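PDB 2PRB: aminoglycoside 6-N-acetyltransferase type Ib11 from Salmonella typhimurium, which probably transfers an acetyl group from acetyl-CoA to the 6'-amino group of aminoglycoside antibiotics such as kanamycin B, which confers resistance to them. Local coordinates for residues I104-A109 / K121-L126; P143-L148 / D169-Y174; S64-I69 / A80-A85; L30-I35 / L108-Q113. The protein carries 2 engineered substitutions. All blocks are in the same frame, centred on the assembly; numbering follows the deposited sequence.

Contact 1. Residues I104-A109 / K121-L126; sequences IDQLLA and KLVRAL. Engineered in segment 104-109: Gln-106 (natural residue Leu), Leu-107 (natural residue Ser). With COA (coenzyme A), chain B.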
# COMPACT_ATOMS: atom_id res chain seq x y z
N ILE A 104 -3.49 -1.96 2.44
CA ILE A 104 -2.69 -1.14 1.52
C ILE A 104 -1.20 -1.26 1.78
O ILE A 104 -0.76 -1.58 2.89
CB ILE A 104 -3.11 0.36 1.54
CG1 ILE A 104 -2.92 0.98 2.93
CG2 ILE A 104 -4.54 0.55 1.01
CD1 ILE A 104 -2.97 2.51 2.95
N ASP A 105 -0.43 -1.00 0.72
CA ASP A 105 1.02 -0.88 0.78
C ASP A 105 1.43 0.18 -0.22
O ASP A 105 0.74 0.37 -1.23
CB ASP A 105 1.69 -2.21 0.42
CG ASP A 105 1.60 -3.23 1.54
OD1 ASP A 105 2.20 -3.01 2.61
OD2 ASP A 105 0.94 -4.27 1.33
N GLN A 106 2.52 0.89 0.05
CA GLN A 106 2.95 1.96 -0.87
C GLN A 106 4.41 2.35 -0.68
O GLN A 106 5.02 2.07 0.35
CB GLN A 106 2.04 3.19 -0.76
CG GLN A 106 2.20 4.04 0.50
CD GLN A 106 1.88 3.27 1.77
OE1 GLN A 106 2.71 3.19 2.68
NE2 GLN A 106 0.68 2.70 1.84
N LEU A 107 4.95 3.01 -1.70
CA LEU A 107 6.32 3.50 -1.69
C LEU A 107 6.43 4.79 -2.51
O LEU A 107 5.67 4.98 -3.47
CB LEU A 107 7.27 2.43 -2.26
CG LEU A 107 7.13 2.00 -3.73
CD1 LEU A 107 7.96 2.89 -4.66
CD2 LEU A 107 7.53 0.55 -3.89
N LEU A 108 7.35 5.65 -2.12
CA LEU A 108 7.69 6.82 -2.94
C LEU A 108 8.97 6.52 -3.72
O LEU A 108 9.94 6.03 -3.16
CB LEU A 108 7.86 8.07 -2.07
CG LEU A 108 6.62 8.64 -1.38
CD1 LEU A 108 7.00 9.75 -0.40
CD2 LEU A 108 5.60 9.16 -2.39
N ALA A 109 8.94 6.82 -5.02
CA ALA A 109 10.03 6.48 -5.94
C ALA A 109 11.34 7.22 -5.70
O ALA A 109 12.42 6.64 -5.85
CB ALA A 109 9.56 6.70 -7.37
N LYS A 121 -0.19 12.24 1.71
CA LYS A 121 -1.11 12.59 0.62
C LYS A 121 -1.49 11.38 -0.24
O LYS A 121 -2.65 11.20 -0.59
CB LYS A 121 -0.52 13.69 -0.26
CG LYS A 121 -0.49 15.06 0.38
CD LYS A 121 0.21 16.08 -0.51
CE LYS A 121 0.39 17.41 0.21
NZ LYS A 121 -0.90 18.09 0.48
N LEU A 122 -0.49 10.55 -0.56
CA LEU A 122 -0.72 9.31 -1.30
C LEU A 122 -1.69 8.39 -0.55
O LEU A 122 -2.69 7.94 -1.11
CB LEU A 122 0.62 8.59 -1.56
CG LEU A 122 0.70 7.37 -2.49
CD1 LEU A 122 2.16 7.00 -2.75
CD2 LEU A 122 -0.06 6.15 -1.95
N VAL A 123 -1.39 8.12 0.72
CA VAL A 123 -2.22 7.23 1.54
C VAL A 123 -3.65 7.78 1.66
O VAL A 123 -4.62 7.03 1.52
CB VAL A 123 -1.60 6.96 2.94
CG1 VAL A 123 -2.54 6.16 3.82
CG2 VAL A 123 -0.26 6.22 2.78
N ARG A 124 -3.78 9.08 1.91
CA ARG A 124 -5.10 9.71 1.99
C ARG A 124 -5.91 9.54 0.70
O ARG A 124 -7.11 9.28 0.75
CB ARG A 124 -4.99 11.19 2.37
CG ARG A 124 -4.59 11.40 3.83
CD ARG A 124 -4.89 12.80 4.31
NE ARG A 124 -4.75 12.92 5.76
CZ ARG A 124 -5.68 12.58 6.65
NH1 ARG A 124 -6.85 12.10 6.26
NH2 ARG A 124 -5.44 12.74 7.95
N ALA A 125 -5.24 9.68 -0.45
CA ALA A 125 -5.88 9.49 -1.75
C ALA A 125 -6.32 8.04 -1.95
O ALA A 125 -7.41 7.79 -2.48
CB ALA A 125 -4.95 9.93 -2.88
N LEU A 126 -5.49 7.09 -1.51
CA LEU A 126 -5.80 5.67 -1.63
C LEU A 126 -6.96 5.26 -0.72
O LEU A 126 -7.83 4.48 -1.13
CB LEU A 126 -4.55 4.80 -1.36
CG LEU A 126 -4.63 3.29 -1.59
CD1 LEU A 126 -5.33 2.93 -2.91
CD2 LEU A 126 -3.24 2.66 -1.53
N1A COA B . 10.76 7.67 14.05
C2A COA B . 9.58 8.36 14.27
N3A COA B . 9.07 9.18 13.28
C4A COA B . 9.72 9.32 12.09
C5A COA B . 10.90 8.63 11.85
C6A COA B . 11.43 7.80 12.84
N6A COA B . 12.47 7.03 12.58
N7A COA B . 11.32 8.95 10.60
C8A COA B . 10.43 9.81 10.05
N9A COA B . 9.43 10.05 10.97
C1B COA B . 8.16 10.77 10.75
C2B COA B . 8.34 12.20 10.27
O2B COA B . 8.62 13.07 11.35
C3B COA B . 7.00 12.49 9.62
O3B COA B . 6.07 12.95 10.58
P3B COA B . 5.82 14.51 10.92
O7A COA B . 5.07 15.14 9.78
O8A COA B . 7.13 15.23 11.13
O9A COA B . 5.00 14.59 12.18
C4B COA B . 6.52 11.13 9.15
O4B COA B . 7.34 10.15 9.78
C5B COA B . 6.60 10.96 7.64
O5B COA B . 5.47 11.55 7.02
P1A COA B . 5.50 11.75 5.42
O1A COA B . 6.46 12.85 5.06
O2A COA B . 4.12 12.00 4.87
O3A COA B . 6.05 10.31 4.94
P2A COA B . 6.70 10.05 3.50
O4A COA B . 6.34 11.18 2.56
O5A COA B . 8.20 9.86 3.60
O6A COA B . 5.98 8.69 3.03
CBP COA B . 6.50 6.32 3.06
CCP COA B . 6.01 7.53 3.85
CDP COA B . 6.48 5.11 3.99
CEP COA B . 5.52 6.07 1.90
CAP COA B . 7.91 6.59 2.52
OAP COA B . 8.78 7.06 3.54
C9P COA B . 8.52 5.43 1.77
O9P COA B . 8.17 5.22 0.43
N8P COA B . 9.39 4.66 2.43
C7P COA B . 10.16 3.60 1.79
C6P COA B . 9.34 2.35 1.47
C5P COA B . 8.45 1.95 2.64
O5P COA B . 8.87 1.99 3.80
N4P COA B . 7.22 1.54 2.33
C3P COA B . 6.22 1.27 3.34
C2P COA B . 6.35 -0.14 3.92
S1P COA B . 5.04 -0.50 5.12
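Gln-106 puts a flat amide against Val-123 in an otherwise apolar seam between strand and helix. This glutamine is engineered; the natural residue is leucine. Its CG sits between the backbone N and the carbonyl carbon (chi1 73°). The chain then bends at chi2, so that the side chain crosses that of Val-123 at about a right angle. Val-123 CG2 lies 3.8 Å from Gln-106 NE2. The polar ends are not lost inside the seam: both amide atoms have hydrogen-bond partners elsewhere, and OE1 makes a weak bond to Tyr-154 OH. Gln-106 CB rests 3.8 Å from Leu-122 CD2. The other branch of Leu-122, CD1, passes Leu-108 CD2 at 4.1 Å, the two chains running in opposite directions. At the other end Ile-104 meets two helix residues with two branches. CG2 meets Leu-126 CD2 tip to tip at 3.5 Å, and CD1 lies across Val-123 CG1. No hydrogen bond joins the two segments. The strand backbone instead serves coenzyme A. Leu-108 N gives a bond of 2.7 Å to COA O9P, at 163°. Gln-106 O accepts a weak one from COA N4P at 3.0 Å. Strand 104-108 and helix 121-126 run in roughly opposite directions (147°), as expected within a beta-alpha-beta unit. This unit supplies part of the coenzyme A site of the GNAT fold, where backbone groups of this strand bind the pantetheine arm.

Contact 2. Residues P143-L148 / D169-Y174; sequences PSPSNL and DGPAVY. With COA (coenzyme A), chain B.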
# COMPACT_ATOMS: atom_id res chain seq x y z
N PRO A 143 2.79 -2.22 8.63
CA PRO A 143 4.22 -1.90 8.61
C PRO A 143 4.97 -2.72 9.65
O PRO A 143 4.38 -3.11 10.66
CB PRO A 143 4.25 -0.41 8.98
CG PRO A 143 3.00 -0.21 9.79
CD PRO A 143 1.98 -1.10 9.14
N SER A 144 6.24 -3.01 9.39
CA SER A 144 7.06 -3.73 10.36
C SER A 144 7.32 -2.81 11.56
O SER A 144 7.31 -1.58 11.41
CB SER A 144 8.38 -4.19 9.74
OG SER A 144 9.26 -3.09 9.54
N PRO A 145 7.53 -3.40 12.76
CA PRO A 145 7.79 -2.61 13.97
C PRO A 145 8.97 -1.65 13.83
O PRO A 145 8.94 -0.56 14.39
CB PRO A 145 8.10 -3.68 15.02
CG PRO A 145 7.45 -4.91 14.52
CD PRO A 145 7.53 -4.85 13.03
N SER A 146 9.98 -2.05 13.06
CA SER A 146 11.15 -1.20 12.80
C SER A 146 10.85 0.01 11.91
O SER A 146 11.58 1.01 11.95
CB SER A 146 12.29 -2.02 12.17
OG SER A 146 12.83 -2.94 13.10
N ASN A 147 9.77 -0.07 11.12
CA ASN A 147 9.46 0.97 10.14
C ASN A 147 8.67 2.14 10.72
O ASN A 147 7.50 2.36 10.37
CB ASN A 147 8.74 0.36 8.93
CG ASN A 147 8.89 1.21 7.67
OD1 ASN A 147 9.34 2.35 7.72
ND2 ASN A 147 8.49 0.64 6.54
N LEU A 148 9.33 2.90 11.59
CA LEU A 148 8.68 3.97 12.34
C LEU A 148 8.19 5.13 11.48
O LEU A 148 7.18 5.76 11.80
CB LEU A 148 9.62 4.48 13.45
CG LEU A 148 10.07 3.44 14.48
CD1 LEU A 148 11.21 4.00 15.34
CD2 LEU A 148 8.90 2.98 15.35
N ASP A 169 5.66 -12.67 6.85
CA ASP A 169 6.91 -11.91 6.72
C ASP A 169 7.54 -11.54 8.06
O ASP A 169 8.65 -10.99 8.10
CB ASP A 169 6.70 -10.66 5.85
CG ASP A 169 6.65 -10.98 4.36
OD1 ASP A 169 6.99 -12.12 3.97
OD2 ASP A 169 6.28 -10.08 3.58
N GLY A 170 6.85 -11.84 9.15
CA GLY A 170 7.29 -11.47 10.50
C GLY A 170 6.24 -10.64 11.22
O GLY A 170 5.13 -10.47 10.71
N PRO A 171 6.58 -10.10 12.40
CA PRO A 171 5.61 -9.29 13.13
C PRO A 171 5.33 -7.97 12.42
O PRO A 171 6.18 -7.46 11.68
CB PRO A 171 6.30 -9.03 14.48
CG PRO A 171 7.74 -9.13 14.18
CD PRO A 171 7.86 -10.21 13.13
N ALA A 172 4.13 -7.44 12.64
CA ALA A 172 3.74 -6.16 12.08
C ALA A 172 2.92 -5.37 13.08
O ALA A 172 2.24 -5.95 13.95
CB ALA A 172 2.96 -6.36 10.78
N VAL A 173 3.00 -4.05 12.98
CA VAL A 173 2.13 -3.17 13.74
C VAL A 173 0.84 -3.04 12.92
O VAL A 173 0.82 -2.38 11.89
CB VAL A 173 2.79 -1.79 14.01
CG1 VAL A 173 1.85 -0.87 14.79
CG2 VAL A 173 4.10 -1.98 14.77
N TYR A 174 -0.21 -3.71 13.38
CA TYR A 174 -1.49 -3.70 12.69
C TYR A 174 -2.22 -2.38 12.93
O TYR A 174 -2.48 -2.01 14.07
CB TYR A 174 -2.34 -4.89 13.16
CG TYR A 174 -3.59 -5.12 12.35
CD1 TYR A 174 -3.52 -5.53 11.02
CD2 TYR A 174 -4.85 -4.93 12.92
CE1 TYR A 174 -4.67 -5.75 10.27
CE2 TYR A 174 -6.02 -5.15 12.18
CZ TYR A 174 -5.92 -5.55 10.85
OH TYR A 174 -7.06 -5.77 10.11
N1A COA B . 10.76 7.67 14.05
C2A COA B . 9.58 8.36 14.27
N3A COA B . 9.07 9.18 13.28
C4A COA B . 9.72 9.32 12.09
C5A COA B . 10.90 8.63 11.85
C6A COA B . 11.43 7.80 12.84
N6A COA B . 12.47 7.03 12.58
N7A COA B . 11.32 8.95 10.60
C8A COA B . 10.43 9.81 10.05
N9A COA B . 9.43 10.05 10.97
C1B COA B . 8.16 10.77 10.75
C2B COA B . 8.34 12.20 10.27
O2B COA B . 8.62 13.07 11.35
C3B COA B . 7.00 12.49 9.62
O3B COA B . 6.07 12.95 10.58
P3B COA B . 5.82 14.51 10.92
O7A COA B . 5.07 15.14 9.78
O8A COA B . 7.13 15.23 11.13
O9A COA B . 5.00 14.59 12.18
C4B COA B . 6.52 11.13 9.15
O4B COA B . 7.34 10.15 9.78
C5B COA B . 6.60 10.96 7.64
O5B COA B . 5.47 11.55 7.02
P1A COA B . 5.50 11.75 5.42
O1A COA B . 6.46 12.85 5.06
O2A COA B . 4.12 12.00 4.87
O3A COA B . 6.05 10.31 4.94
P2A COA B . 6.70 10.05 3.50
O4A COA B . 6.34 11.18 2.56
O5A COA B . 8.20 9.86 3.60
O6A COA B . 5.98 8.69 3.03
CBP COA B . 6.50 6.32 3.06
CCP COA B . 6.01 7.53 3.85
CDP COA B . 6.48 5.11 3.99
CEP COA B . 5.52 6.07 1.90
CAP COA B . 7.91 6.59 2.52
OAP COA B . 8.78 7.06 3.54
C9P COA B . 8.52 5.43 1.77
O9P COA B . 8.17 5.22 0.43
N8P COA B . 9.39 4.66 2.43
C7P COA B . 10.16 3.60 1.79
C6P COA B . 9.34 2.35 1.47
C5P COA B . 8.45 1.95 2.64
O5P COA B . 8.87 1.99 3.80
N4P COA B . 7.22 1.54 2.33
C3P COA B . 6.22 1.27 3.34
C2P COA B . 6.35 -0.14 3.92
S1P COA B . 5.04 -0.50 5.12
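Pro-143 O accepts a hydrogen bond from Val-173 N at 2.9 Å, with the donor nearly in line with the C=O bond (C=O...N angle 179°), and Ser-144 passes Ala-172 with their CA atoms 4.5 Å apart. The proline rings pack round this link, two of them with CD against a carbonyl oxygen. Pro-143 places CD 3.2 Å from Val-173 O. Pro-145 does much the same further out, with CD 3.2 Å from Pro-171 O. The two rings of Pro-145 and Pro-171 also make an apolar contact at their CG atoms, 4.2 Å apart. Val-173 turns CG2 beside its own backbone N, which brings this methyl to 3.8 Å from Pro-145 CA. Strands 138-141 and 170-178 are antiparallel neighbours in the GNAT sheet, and the Pro-143 bond carries their pairing past the end of the shorter strand. The chain then folds into a type I beta turn from Ser-144 to Asn-147 and enters helix 148-156. Asn-147 is the N-cap of that helix, and its OD1 makes a weak bond to Ala-150 N. Its ND2 serves the cofactor, giving a nearly straight bond of 3.1 Å (172°) to COA O5P. Leu-148 CB packs against the adenine at COA N1A.

Contact 3. Residues S64-I69 / A80-A85; sequences SVTPYI and AQSYVA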
# COMPACT_ATOMS: atom_id res chain seq x y z
N SER A 64 -5.98 -11.04 -5.41
CA SER A 64 -6.84 -9.90 -5.06
C SER A 64 -6.05 -8.62 -4.77
O SER A 64 -6.42 -7.84 -3.89
CB SER A 64 -7.79 -10.25 -3.90
OG SER A 64 -8.69 -11.27 -4.27
N VAL A 65 -4.96 -8.42 -5.51
CA VAL A 65 -4.13 -7.22 -5.37
C VAL A 65 -4.28 -6.31 -6.59
O VAL A 65 -4.20 -6.76 -7.74
CB VAL A 65 -2.63 -7.59 -5.16
CG1 VAL A 65 -1.76 -6.34 -5.11
CG2 VAL A 65 -2.46 -8.40 -3.88
N THR A 66 -4.49 -5.02 -6.33
CA THR A 66 -4.58 -4.00 -7.38
C THR A 66 -3.41 -3.03 -7.27
O THR A 66 -3.24 -2.37 -6.24
CB THR A 66 -5.91 -3.22 -7.28
OG1 THR A 66 -7.01 -4.13 -7.36
CG2 THR A 66 -6.02 -2.19 -8.39
N PRO A 67 -2.57 -2.95 -8.33
CA PRO A 67 -1.46 -2.00 -8.37
C PRO A 67 -1.83 -0.61 -8.90
O PRO A 67 -2.61 -0.49 -9.86
CB PRO A 67 -0.45 -2.68 -9.30
CG PRO A 67 -1.30 -3.47 -10.25
CD PRO A 67 -2.60 -3.81 -9.53
N TYR A 68 -1.25 0.41 -8.28
CA TYR A 68 -1.47 1.80 -8.69
C TYR A 68 -0.15 2.53 -8.87
O TYR A 68 0.85 2.20 -8.22
CB TYR A 68 -2.29 2.57 -7.65
CG TYR A 68 -3.54 1.90 -7.16
CD1 TYR A 68 -4.77 2.09 -7.80
CD2 TYR A 68 -3.51 1.09 -6.02
CE1 TYR A 68 -5.93 1.47 -7.33
CE2 TYR A 68 -4.65 0.47 -5.55
CZ TYR A 68 -5.86 0.66 -6.20
OH TYR A 68 -6.99 0.04 -5.72
N ILE A 69 -0.16 3.54 -9.74
CA ILE A 69 0.94 4.51 -9.82
C ILE A 69 0.46 5.85 -9.27
O ILE A 69 -0.59 6.35 -9.67
CB ILE A 69 1.48 4.67 -11.27
CG1 ILE A 69 2.09 3.36 -11.80
CG2 ILE A 69 2.50 5.81 -11.36
CD1 ILE A 69 3.26 2.79 -10.97
N ALA A 80 1.66 1.99 -5.35
CA ALA A 80 0.80 1.54 -4.26
C ALA A 80 0.05 0.27 -4.64
O ALA A 80 -0.10 -0.05 -5.82
CB ALA A 80 -0.17 2.64 -3.85
N GLN A 81 -0.39 -0.46 -3.61
CA GLN A 81 -1.19 -1.66 -3.76
C GLN A 81 -2.35 -1.62 -2.79
O GLN A 81 -2.19 -1.20 -1.64
CB GLN A 81 -0.36 -2.90 -3.41
CG GLN A 81 0.54 -3.39 -4.49
CD GLN A 81 1.45 -4.52 -4.03
OE1 GLN A 81 1.37 -5.00 -2.89
NE2 GLN A 81 2.33 -4.95 -4.92
N SER A 82 -3.52 -2.05 -3.26
CA SER A 82 -4.61 -2.37 -2.36
C SER A 82 -4.97 -3.83 -2.54
O SER A 82 -4.77 -4.39 -3.62
CB SER A 82 -5.83 -1.47 -2.62
OG SER A 82 -6.46 -1.81 -3.84
N TYR A 83 -5.47 -4.46 -1.49
CA TYR A 83 -5.83 -5.87 -1.55
C TYR A 83 -7.05 -6.20 -0.70
O TYR A 83 -7.33 -5.52 0.28
CB TYR A 83 -4.63 -6.76 -1.17
CG TYR A 83 -4.12 -6.57 0.24
CD1 TYR A 83 -4.66 -7.29 1.31
CD2 TYR A 83 -3.09 -5.67 0.52
CE1 TYR A 83 -4.21 -7.11 2.61
CE2 TYR A 83 -2.61 -5.49 1.82
CZ TYR A 83 -3.18 -6.21 2.86
OH TYR A 83 -2.73 -6.04 4.15
N VAL A 84 -7.78 -7.24 -1.11
CA VAL A 84 -8.87 -7.77 -0.29
C VAL A 84 -8.26 -8.77 0.70
O VAL A 84 -7.78 -9.83 0.30
CB VAL A 84 -9.95 -8.46 -1.16
CG1 VAL A 84 -11.09 -8.98 -0.28
CG2 VAL A 84 -10.48 -7.50 -2.23
N ALA A 85 -8.27 -8.41 1.98
CA ALA A 85 -7.61 -9.21 3.02
C ALA A 85 -8.11 -10.66 3.04
O ALA A 85 -7.32 -11.59 3.17
CB ALA A 85 -7.77 -8.55 4.39
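Tyr-68 and Ser-82 join their hydroxyls across an antiparallel beta hairpin formed by strands 65-72 and 75-84. Thr-66 pairs with Ser-82 and Tyr-68 with Ala-80 as hydrogen-bonded pairs. Val-65 with Tyr-83 and Pro-67 with Gln-81 are the non-hydrogen-bonded pairs between and beside them. Thr-66 N to Ser-82 O is 2.8 Å and almost straight. Pro-67 has no N-H to give, but its non-hydrogen-bonded place asks for none towards Gln-81. Thr-66, Tyr-68, Ala-80 and Ser-82 share one face, where helix 118-131 covers Tyr-68, Ala-80 and Ser-82. Tyr-68 has CG anti to its carbonyl carbon (chi1 -48°). Its ring turns an edge to the partner strand, with CD2 4.3 Å from Ala-80 CB and its hydroxyl at Ser-82. On the other face Val-65 places its methyls against two different residues. CG1 stands anti to the backbone N (chi1 176°) and touches Gln-81 CG at 3.8 Å. CG2 meets Tyr-83 CB, also at 3.8 Å. Gln-81 is extended beyond CG, and its NE2 is bonded to Tyr-79 OH. The Tyr-83 ring leads away from Val-65 towards Trp-93, and its hydroxyl bonds Gln-140 OE1. Ser-82 has OG flanked by both backbone branches (chi1 71°). From there OG lies near the plane of the Tyr-68 ring, at its edge, 2.7 Å from Tyr-68 OH.

Contact 4. Residues L30-I35 / L108-Q113; sequences LNRSHI and LANASQ. With COA (coenzyme A), chain B.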
# COMPACT_ATOMS: atom_id res chain seq x y z
N LEU A 30 12.20 -0.43 -7.51
CA LEU A 30 12.33 -1.51 -6.53
C LEU A 30 13.78 -1.90 -6.22
O LEU A 30 14.04 -2.68 -5.31
CB LEU A 30 11.52 -2.74 -6.95
CG LEU A 30 9.99 -2.59 -6.96
CD1 LEU A 30 9.35 -3.86 -7.49
CD2 LEU A 30 9.44 -2.25 -5.57
N ASN A 31 14.72 -1.34 -6.99
CA ASN A 31 16.15 -1.56 -6.75
C ASN A 31 16.88 -0.34 -6.20
O ASN A 31 18.10 -0.35 -6.05
CB ASN A 31 16.82 -2.08 -8.03
CG ASN A 31 16.47 -3.53 -8.31
OD1 ASN A 31 15.60 -3.82 -9.13
ND2 ASN A 31 17.15 -4.44 -7.62
N ARG A 32 16.12 0.71 -5.89
CA ARG A 32 16.68 1.89 -5.23
C ARG A 32 16.84 1.61 -3.74
O ARG A 32 15.96 1.02 -3.11
CB ARG A 32 15.80 3.13 -5.47
CG ARG A 32 15.78 3.55 -6.94
CD ARG A 32 14.98 4.82 -7.19
NE ARG A 32 15.08 5.22 -8.60
CZ ARG A 32 14.36 6.17 -9.19
NH1 ARG A 32 13.44 6.84 -8.51
NH2 ARG A 32 14.55 6.43 -10.47
N SER A 33 17.98 2.04 -3.19
CA SER A 33 18.35 1.68 -1.82
C SER A 33 17.29 2.02 -0.76
O SER A 33 17.07 1.23 0.16
CB SER A 33 19.71 2.29 -1.44
OG SER A 33 19.66 3.70 -1.44
N HIS A 34 16.63 3.16 -0.91
CA HIS A 34 15.63 3.59 0.07
C HIS A 34 14.38 2.71 0.05
O HIS A 34 13.66 2.60 1.05
CB HIS A 34 15.28 5.08 -0.08
CG HIS A 34 14.52 5.41 -1.33
ND1 HIS A 34 13.16 5.62 -1.34
CD2 HIS A 34 14.94 5.57 -2.61
CE1 HIS A 34 12.77 5.91 -2.57
NE2 HIS A 34 13.83 5.87 -3.36
N ILE A 35 14.14 2.06 -1.10
CA ILE A 35 13.03 1.12 -1.26
C ILE A 35 13.44 -0.28 -0.79
O ILE A 35 12.71 -0.94 -0.05
CB ILE A 35 12.52 1.09 -2.73
CG1 ILE A 35 11.98 2.46 -3.16
CG2 ILE A 35 11.45 0.00 -2.94
CD1 ILE A 35 10.88 3.02 -2.25
N LEU A 108 7.35 5.65 -2.12
CA LEU A 108 7.69 6.82 -2.94
C LEU A 108 8.97 6.52 -3.72
O LEU A 108 9.94 6.03 -3.16
CB LEU A 108 7.86 8.07 -2.07
CG LEU A 108 6.62 8.64 -1.38
CD1 LEU A 108 7.00 9.75 -0.40
CD2 LEU A 108 5.60 9.16 -2.39
N ALA A 109 8.94 6.82 -5.02
CA ALA A 109 10.03 6.48 -5.94
C ALA A 109 11.34 7.22 -5.70
O ALA A 109 12.42 6.64 -5.85
CB ALA A 109 9.56 6.70 -7.37
N ASN A 110 11.24 8.50 -5.34
CA ASN A 110 12.41 9.38 -5.27
C ASN A 110 12.85 9.67 -3.83
O ASN A 110 12.09 10.22 -3.04
CB ASN A 110 12.12 10.69 -6.02
CG ASN A 110 11.75 10.46 -7.48
OD1 ASN A 110 12.48 9.81 -8.22
ND2 ASN A 110 10.61 11.00 -7.89
N ALA A 111 14.10 9.30 -3.53
CA ALA A 111 14.69 9.51 -2.20
C ALA A 111 14.62 10.97 -1.74
O ALA A 111 14.42 11.24 -0.56
CB ALA A 111 16.13 9.01 -2.17
N SER A 112 14.76 11.89 -2.69
CA SER A 112 14.71 13.33 -2.42
C SER A 112 13.32 13.83 -2.03
O SER A 112 13.18 14.92 -1.47
CB SER A 112 15.21 14.12 -3.64
OG SER A 112 14.33 13.97 -4.74
N GLN A 113 12.30 13.04 -2.33
CA GLN A 113 10.91 13.41 -2.03
C GLN A 113 10.37 12.77 -0.75
O GLN A 113 9.20 12.95 -0.41
CB GLN A 113 10.00 13.09 -3.22
CG GLN A 113 10.27 13.95 -4.46
CD GLN A 113 9.35 13.63 -5.63
OE1 GLN A 113 9.14 12.46 -5.96
NE2 GLN A 113 8.82 14.67 -6.26
N1A COA B . 10.76 7.67 14.05
C2A COA B . 9.58 8.36 14.27
N3A COA B . 9.07 9.18 13.28
C4A COA B . 9.72 9.32 12.09
C5A COA B . 10.90 8.63 11.85
C6A COA B . 11.43 7.80 12.84
N6A COA B . 12.47 7.03 12.58
N7A COA B . 11.32 8.95 10.60
C8A COA B . 10.43 9.81 10.05
N9A COA B . 9.43 10.05 10.97
C1B COA B . 8.16 10.77 10.75
C2B COA B . 8.34 12.20 10.27
O2B COA B . 8.62 13.07 11.35
C3B COA B . 7.00 12.49 9.62
O3B COA B . 6.07 12.95 10.58
P3B COA B . 5.82 14.51 10.92
O7A COA B . 5.07 15.14 9.78
O8A COA B . 7.13 15.23 11.13
O9A COA B . 5.00 14.59 12.18
C4B COA B . 6.52 11.13 9.15
O4B COA B . 7.34 10.15 9.78
C5B COA B . 6.60 10.96 7.64
O5B COA B . 5.47 11.55 7.02
P1A COA B . 5.50 11.75 5.42
O1A COA B . 6.46 12.85 5.06
O2A COA B . 4.12 12.00 4.87
O3A COA B . 6.05 10.31 4.94
P2A COA B . 6.70 10.05 3.50
O4A COA B . 6.34 11.18 2.56
O5A COA B . 8.20 9.86 3.60
O6A COA B . 5.98 8.69 3.03
CBP COA B . 6.50 6.32 3.06
CCP COA B . 6.01 7.53 3.85
CDP COA B . 6.48 5.11 3.99
CEP COA B . 5.52 6.07 1.90
CAP COA B . 7.91 6.59 2.52
OAP COA B . 8.78 7.06 3.54
C9P COA B . 8.52 5.43 1.77
O9P COA B . 8.17 5.22 0.43
N8P COA B . 9.39 4.66 2.43
C7P COA B . 10.16 3.60 1.79
C6P COA B . 9.34 2.35 1.47
C5P COA B . 8.45 1.95 2.64
O5P COA B . 8.87 1.99 3.80
N4P COA B . 7.22 1.54 2.33
C3P COA B . 6.22 1.27 3.34
C2P COA B . 6.35 -0.14 3.92
S1P COA B . 5.04 -0.50 5.12
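Arg-32 reaches across to segment 108-113 with its chain extended from CG to NE. It stands at the N-cap position of the short helix that follows. Its NH1 gives Ala-109 O a hydrogen bond of 2.9 Å, and the oxygen lies in the guanidinium plane. The same NH1 makes a weak bond of 3.1 Å to Asn-110 OD1. The two side chains lie side by side, pointing the same way, with guanidinium and amide planes 33° apart. Asn-110 is steadied from its other end, where ND2 bonds Gln-113 OE1 at 2.8 Å. Arg-32 NH2 forms a salt bridge with Glu-28, which fixes the guanidinium further. Next, His-34 directs its ring towards segment 108-113 (chi1 69°). NE2 gives a bond of 3.0 Å to Ala-109 O, with the acceptor in the ring plane. Ala-109 O therefore takes two donors, from opposite faces of its carbonyl plane. The His-34 ring is sandwiched between Ile-35 CG1, towards the rim of one face, and Ala-111 over the other. Ala-111 CB makes a CH-pi contact there, 4.0 Å from the ring centroid. Ile-35 ends the walk, with CD1 3.3 Å from Leu-108 O and 4.1 Å from COA C6P. His-34 and Leu-108 both belong to the coenzyme A pocket, so this contact borders the pantetheine site of the GNAT fold, at the C-terminal end of the cofactor-binding strand 101-108.

Along the chain, contact 3 is nested inside the loop closed by contact 4; contact 1 begins on the stretch where contact 4 ends, and contact 2 comes last. Contacts 1, 2 and 3 reach the same mixed sheet. Contacts 1 and 3 lie on neighbouring strands, 101-108 and 75-84, with centres about 11 Å apart; Asp-105 O probably accepts a hydrogen bond from Gln-81 N. Contacts 1 and 4 share Leu-108 and Ala-109, and Leu-107, engineered, packs on Ile-35 and Leu-30. Contact 2 stands apart, its centre about 17 Å from that of contact 1 and about 19 Å from those of contacts 3 and 4. Contacts 1, 2 and 4 all touch coenzyme A, which spans separate parts of one GNAT domain.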